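Local structure of chitooligosaccharide oxidase (6Y0R) at residues 233-238 with 313-318; 245-250 with 356-361. The protein oxidises the C1 hydroxyl of chitooligosaccharides to the lactone with a bicovalently bound FAD, passing the electrons to molecular oxygen to give hydrogen peroxide. All coordinates share one frame; numbering follows the deposited sequence.

Interaction 1. Residues 233-238 with 313-318; sequences ITYFDI and MGLVTH
Tyr-235 of strand 233-239 and His-318 of helix 312-320 lay their rings against each other in a face-to-face stack, with centroids 3.5 Å apart and planes inclined by 8°. The tyrosine can be followed outward from its backbone. CB meets a methyl of the helix, Leu-315 CD2, at 3.7 Å. Because CG stands between the backbone N and the carbonyl carbon (chi1 62°), the ring is carried over the imidazole; His-318 CD2 sits over the centre of the tyrosine ring, with Tyr-235 CG 3.6 Å from it. On one flank CD1 comes to 3.3 Å from His-318 NE2, and CE1 continues along the NE2 and CE1 edge; on the other, CD2 and CE2 ride over His-318 CD2 and CG. CZ is 3.6 Å from His-318 ND1, and the hydroxyl lies close to ND1 and CE1, with no hydrogen bond to either. Leu-315 sits at the edge of the tyrosine ring, near its plane, so a branched aliphatic suits the corner between strand and ring. Two residues earlier, on the same face of the strand, Ile-233 sets CG2 3.9 Å from Leu-315 CB, the two side chains crossing at about a right angle. Helix 312-320 thus packs on one face of the seven-stranded antiparallel sheet, just after edge strand 305-310, which pairs with strand 233-239; Phe-236 faces helix 286-300 on the opposite side. A water in the imidazole plane bridges helix and strand, 3.2 Å from His-318 NE2 and donating a hydrogen bond of 2.8 Å to Asp-237 OD2. No direct hydrogen bond joins the two segments: van der Waals contact between flat rings and aliphatic groups holds them, and the water links the imidazole edge to the carboxylate.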
loop_
_atom_site.group_PDB
_atom_site.type_symbol
_atom_site.label_atom_id
_atom_site.label_comp_id
_atom_site.label_asym_id
_atom_site.label_seq_id
_atom_site.Cartn_x
_atom_site.Cartn_y
_atom_site.Cartn_z
ATOM N N ILE A 233 -11.342 -0.977 20.671
ATOM C CA ILE A 233 -10.225 -0.319 19.957
ATOM C C ILE A 233 -10.652 1.128 19.858
ATOM O O ILE A 233 -11.794 1.399 19.509
ATOM C CB ILE A 233 -9.871 -0.988 18.610
ATOM C CG1 ILE A 233 -8.758 -0.185 17.934
ATOM C CG2 ILE A 233 -11.057 -1.157 17.674
ATOM C CD1 ILE A 233 -7.944 -0.982 16.959
ATOM N N THR A 234 -9.773 2.027 20.245
ATOM C CA THR A 234 -10.093 3.446 20.390
ATOM C C THR A 234 -9.424 4.237 19.267
ATOM O O THR A 234 -8.202 4.337 19.279
ATOM C CB THR A 234 -9.675 3.931 21.778
ATOM O OG1 THR A 234 -10.322 3.110 22.755
ATOM C CG2 THR A 234 -10.014 5.383 22.005
ATOM N N TYR A 235 -10.211 4.924 18.459
ATOM C CA TYR A 235 -9.657 5.894 17.486
ATOM C C TYR A 235 -9.567 7.217 18.202
ATOM O O TYR A 235 -10.333 7.485 19.154
ATOM C CB TYR A 235 -10.438 5.949 16.186
ATOM C CG TYR A 235 -11.867 6.382 16.276
ATOM C CD1 TYR A 235 -12.191 7.722 16.309
ATOM C CD2 TYR A 235 -12.878 5.440 16.151
ATOM C CE1 TYR A 235 -13.519 8.127 16.277
ATOM C CE2 TYR A 235 -14.207 5.836 16.129
ATOM C CZ TYR A 235 -14.524 7.179 16.227
ATOM O OH TYR A 235 -15.835 7.612 16.205
ATOM N N PHE A 236 -8.607 8.033 17.794
ATOM C CA PHE A 236 -8.388 9.310 18.482
ATOM C C PHE A 236 -7.822 10.331 17.507
ATOM O O PHE A 236 -7.293 9.999 16.461
ATOM C CB PHE A 236 -7.476 9.154 19.692
ATOM C CG PHE A 236 -6.072 8.682 19.416
ATOM C CD1 PHE A 236 -5.761 7.330 19.381
ATOM C CD2 PHE A 236 -5.059 9.606 19.169
ATOM C CE1 PHE A 236 -4.467 6.910 19.116
ATOM C CE2 PHE A 236 -3.764 9.180 18.907
ATOM C CZ PHE A 236 -3.477 7.828 18.878
ATOM N N ASP A 237 -7.999 11.589 17.896
ATOM C CA ASP A 237 -7.533 12.761 17.138
ATOM C C ASP A 237 -7.063 13.817 18.122
ATOM O O ASP A 237 -7.648 13.937 19.222
ATOM C CB ASP A 237 -8.644 13.272 16.223
ATOM C CG ASP A 237 -9.017 12.273 15.137
ATOM O OD1 ASP A 237 -8.283 12.211 14.093
ATOM O OD2 ASP A 237 -9.962 11.474 15.382
ATOM N N ILE A 238 -6.047 14.554 17.711
ATOM C CA ILE A 238 -5.538 15.728 18.462
ATOM C C ILE A 238 -5.444 16.884 17.484
ATOM O O ILE A 238 -4.601 16.848 16.572
ATOM C CB ILE A 238 -4.192 15.477 19.150
ATOM C CG1 ILE A 238 -4.151 14.149 19.901
ATOM C CG2 ILE A 238 -3.914 16.627 20.087
ATOM C CD1 ILE A 238 -2.834 13.833 20.526
ATOM N N MET A 313 -14.821 -3.813 13.591
ATOM C CA MET A 313 -15.603 -3.493 12.389
ATOM C C MET A 313 -16.051 -2.026 12.454
ATOM O O MET A 313 -16.094 -1.378 11.408
ATOM C CB MET A 313 -16.790 -4.452 12.265
ATOM C CG MET A 313 -17.415 -4.453 10.943
ATOM S SD MET A 313 -16.339 -5.180 9.664
ATOM C CE MET A 313 -16.371 -3.783 8.544
ATOM N N GLY A 314 -16.335 -1.500 13.645
ATOM C CA GLY A 314 -16.611 -0.066 13.893
ATOM C C GLY A 314 -15.429 0.836 13.515
ATOM O O GLY A 314 -15.646 1.913 12.925
ATOM N N LEU A 315 -14.228 0.376 13.813
ATOM C CA LEU A 315 -12.981 1.105 13.489
ATOM C C LEU A 315 -12.832 1.106 11.967
ATOM O O LEU A 315 -12.559 2.185 11.401
ATOM C CB LEU A 315 -11.843 0.404 14.239
ATOM C CG LEU A 315 -10.479 1.088 14.314
ATOM C CD1 LEU A 315 -9.805 1.089 12.988
ATOM C CD2 LEU A 315 -10.521 2.433 14.971
ATOM N N VAL A 316 -12.956 -0.046 11.295
ATOM C CA VAL A 316 -12.877 -0.145 9.815
ATOM C C VAL A 316 -13.908 0.790 9.178
ATOM O O VAL A 316 -13.605 1.497 8.209
ATOM C CB VAL A 316 -13.090 -1.593 9.361
ATOM C CG1 VAL A 316 -13.281 -1.708 7.850
ATOM C CG2 VAL A 316 -12.000 -2.486 9.899
ATOM N N THR A 317 -15.105 0.834 9.737
ATOM C CA THR A 317 -16.187 1.642 9.153
ATOM C C THR A 317 -15.813 3.115 9.352
ATOM O O THR A 317 -16.049 3.910 8.448
ATOM C CB THR A 317 -17.518 1.129 9.722
ATOM O OG1 THR A 317 -17.537 1.298 11.134
ATOM C CG2 THR A 317 -17.764 -0.304 9.358
ATOM N N HIS A 318 -15.313 3.492 10.522
ATOM C CA HIS A 318 -15.012 4.898 10.849
ATOM C C HIS A 318 -13.991 5.432 9.850
ATOM O O HIS A 318 -14.189 6.509 9.317
ATOM C CB HIS A 318 -14.489 5.020 12.276
ATOM C CG HIS A 318 -13.895 6.353 12.552
ATOM N ND1 HIS A 318 -14.679 7.497 12.625
ATOM C CD2 HIS A 318 -12.612 6.738 12.785
ATOM C CE1 HIS A 318 -13.900 8.532 12.906
ATOM N NE2 HIS A 318 -12.631 8.099 13.018
HETATM O O HOH W 1 -9.692 9.068 13.936
#

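Interaction 2. Residues 245-250 with 356-361; sequences NTAPQG and SFVNFV
Val-358 points its forked end from helix 351-367 at the first turn of helix 247-260, where Ala-247 and Pro-248 receive it. The valine and the proline ring cross at about a right angle, and CB and both methyls of Val-358 meet CG and CD of the ring. Pro-248 CG is 3.8 Å from both CB and CG2 of Val-358, and Pro-248 CD lies 3.9 Å from CG1. With CG1 turned anti to the backbone N (chi1 166°), CG2 is left anti to the carbonyl carbon, and both methyls face the other helix. CG2 makes the shortest approaches, 3.7 Å from Pro-248 N and 3.8 Å from Ala-247 CB, which CG1 also reaches. The short alanine side chain is consistent with the close approach of the backbones, Pro-248 CA to Val-358 CA being 6.3 Å. Proline is well tolerated in a helix's first turn, where its missing N-H costs no helical bond, and its rigid ring offers a firm apolar surface; valine fills the approach without a long, flexible chain. All three residues are buried, and the contact is wholly apolar, with a polar tie beside it from Asn-359 OD1 to Gln-244 NE2. Tyr-276 touches both Ala-247 and Val-358, so that helices 247-260 and 351-367 pack side by side on strand 275-283, while Phe-357 and Phe-360 join helix 351-367 to helix 420-433 next to it.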
loop_
_atom_site.group_PDB
_atom_site.type_symbol
_atom_site.label_atom_id
_atom_site.label_comp_id
_atom_site.label_asym_id
_atom_site.label_seq_id
_atom_site.Cartn_x
_atom_site.Cartn_y
_atom_site.Cartn_z
ATOM N N ASN A 245 6.988 28.588 14.532
ATOM C CA ASN A 245 7.718 28.585 15.829
ATOM C C ASN A 245 7.475 27.318 16.656
ATOM O O ASN A 245 8.342 27.005 17.485
ATOM C CB ASN A 245 7.338 29.765 16.726
ATOM C CG ASN A 245 7.779 31.090 16.147
ATOM O OD1 ASN A 245 8.937 31.260 15.780
ATOM N ND2 ASN A 245 6.853 32.023 16.036
ATOM N N THR A 246 6.309 26.671 16.550
ATOM C CA THR A 246 5.898 25.586 17.451
ATOM C C THR A 246 5.944 24.249 16.716
ATOM O O THR A 246 6.135 23.255 17.398
ATOM C CB THR A 246 4.517 25.836 18.036
ATOM O OG1 THR A 246 3.577 26.162 17.014
ATOM C CG2 THR A 246 4.549 27.000 19.016
ATOM N N ALA A 247 5.792 24.251 15.389
ATOM C CA ALA A 247 5.678 22.957 14.654
ATOM C C ALA A 247 6.971 22.148 14.718
ATOM O O ALA A 247 6.904 20.931 14.861
ATOM C CB ALA A 247 5.238 23.138 13.224
ATOM N N PRO A 248 8.186 22.709 14.534
ATOM C CA PRO A 248 9.374 21.852 14.566
ATOM C C PRO A 248 9.526 21.035 15.850
ATOM O O PRO A 248 9.735 19.874 15.802
ATOM C CB PRO A 248 10.539 22.830 14.342
ATOM C CG PRO A 248 9.887 23.972 13.593
ATOM C CD PRO A 248 8.500 24.113 14.199
ATOM N N GLN A 249 9.373 21.661 17.016
ATOM C CA GLN A 249 9.537 20.933 18.281
ATOM C C GLN A 249 8.340 20.013 18.492
ATOM O O GLN A 249 8.573 18.947 19.035
ATOM C CB GLN A 249 9.629 21.862 19.488
ATOM C CG GLN A 249 9.939 21.108 20.769
ATOM C CD GLN A 249 11.372 20.678 20.855
ATOM O OE1 GLN A 249 12.289 21.478 20.660
ATOM N NE2 GLN A 249 11.582 19.407 21.125
ATOM N N GLY A 250 7.144 20.394 18.044
ATOM C CA GLY A 250 5.960 19.521 18.107
ATOM C C GLY A 250 6.185 18.246 17.288
ATOM O O GLY A 250 5.945 17.126 17.793
ATOM N N SER A 356 13.748 22.529 8.706
ATOM C CA SER A 356 13.826 22.673 7.226
ATOM C C SER A 356 12.477 22.344 6.616
ATOM O O SER A 356 11.974 23.064 5.764
ATOM C CB SER A 356 14.876 21.796 6.611
ATOM O OG SER A 356 16.131 22.098 7.187
ATOM N N PHE A 357 11.906 21.212 7.044
ATOM C CA PHE A 357 10.583 20.749 6.593
ATOM C C PHE A 357 9.513 21.803 6.873
ATOM O O PHE A 357 8.740 22.184 5.992
ATOM C CB PHE A 357 10.311 19.406 7.269
ATOM C CG PHE A 357 8.942 18.856 7.036
ATOM C CD1 PHE A 357 8.510 18.539 5.770
ATOM C CD2 PHE A 357 8.110 18.568 8.104
ATOM C CE1 PHE A 357 7.241 18.020 5.564
ATOM C CE2 PHE A 357 6.848 18.043 7.898
ATOM C CZ PHE A 357 6.414 17.781 6.621
ATOM N N VAL A 358 9.404 22.248 8.129
ATOM C CA VAL A 358 8.371 23.231 8.551
ATOM C C VAL A 358 8.592 24.555 7.776
ATOM O O VAL A 358 7.608 25.164 7.375
ATOM C CB VAL A 358 8.431 23.428 10.073
ATOM C CG1 VAL A 358 7.635 24.645 10.475
ATOM C CG2 VAL A 358 7.971 22.185 10.838
ATOM N N ASN A 359 9.850 24.968 7.584
ATOM C CA ASN A 359 10.192 26.174 6.765
ATOM C C ASN A 359 9.593 26.047 5.355
ATOM O O ASN A 359 8.934 27.003 4.889
ATOM C CB ASN A 359 11.706 26.408 6.788
ATOM C CG ASN A 359 12.189 26.920 8.136
ATOM O OD1 ASN A 359 11.387 27.162 9.055
ATOM N ND2 ASN A 359 13.494 27.104 8.261
ATOM N N PHE A 360 9.728 24.890 4.699
ATOM C CA PHE A 360 9.156 24.643 3.357
ATOM C C PHE A 360 7.631 24.694 3.455
ATOM O O PHE A 360 6.956 25.359 2.650
ATOM C CB PHE A 360 9.643 23.317 2.771
ATOM C CG PHE A 360 9.175 23.095 1.358
ATOM C CD1 PHE A 360 7.874 22.673 1.096
ATOM C CD2 PHE A 360 10.003 23.395 0.285
ATOM C CE1 PHE A 360 7.426 22.510 -0.207
ATOM C CE2 PHE A 360 9.559 23.210 -1.013
ATOM C CZ PHE A 360 8.271 22.801 -1.252
ATOM N N VAL A 361 7.062 24.006 4.450
ATOM C CA VAL A 361 5.587 23.945 4.600
ATOM C C VAL A 361 5.034 25.361 4.843
ATOM O O VAL A 361 3.970 25.666 4.295
ATOM C CB VAL A 361 5.207 23.004 5.753
ATOM C CG1 VAL A 361 3.764 23.177 6.176
ATOM C CG2 VAL A 361 5.498 21.566 5.356
#

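The two contacts belong to one antiparallel seven-stranded sheet and the helices packed on it, with centres 28 Å apart and nearest atoms about 10 Å apart, without touching. Strand 233-239 of interaction 1 leads directly into helix 247-260 of interaction 2; helix 312-320 and then helix 351-367 follow, so the segments of the two contacts alternate along the chain. Interaction 1 fastens helix 312-320 to the face turned toward the flavin, the side chain of Leu-315 being about 10 Å from FAD. Interaction 2 joins two helices of the layer over the other face. The two contacts thus pack helices on opposite faces of the sheet, one of them on the flavin side.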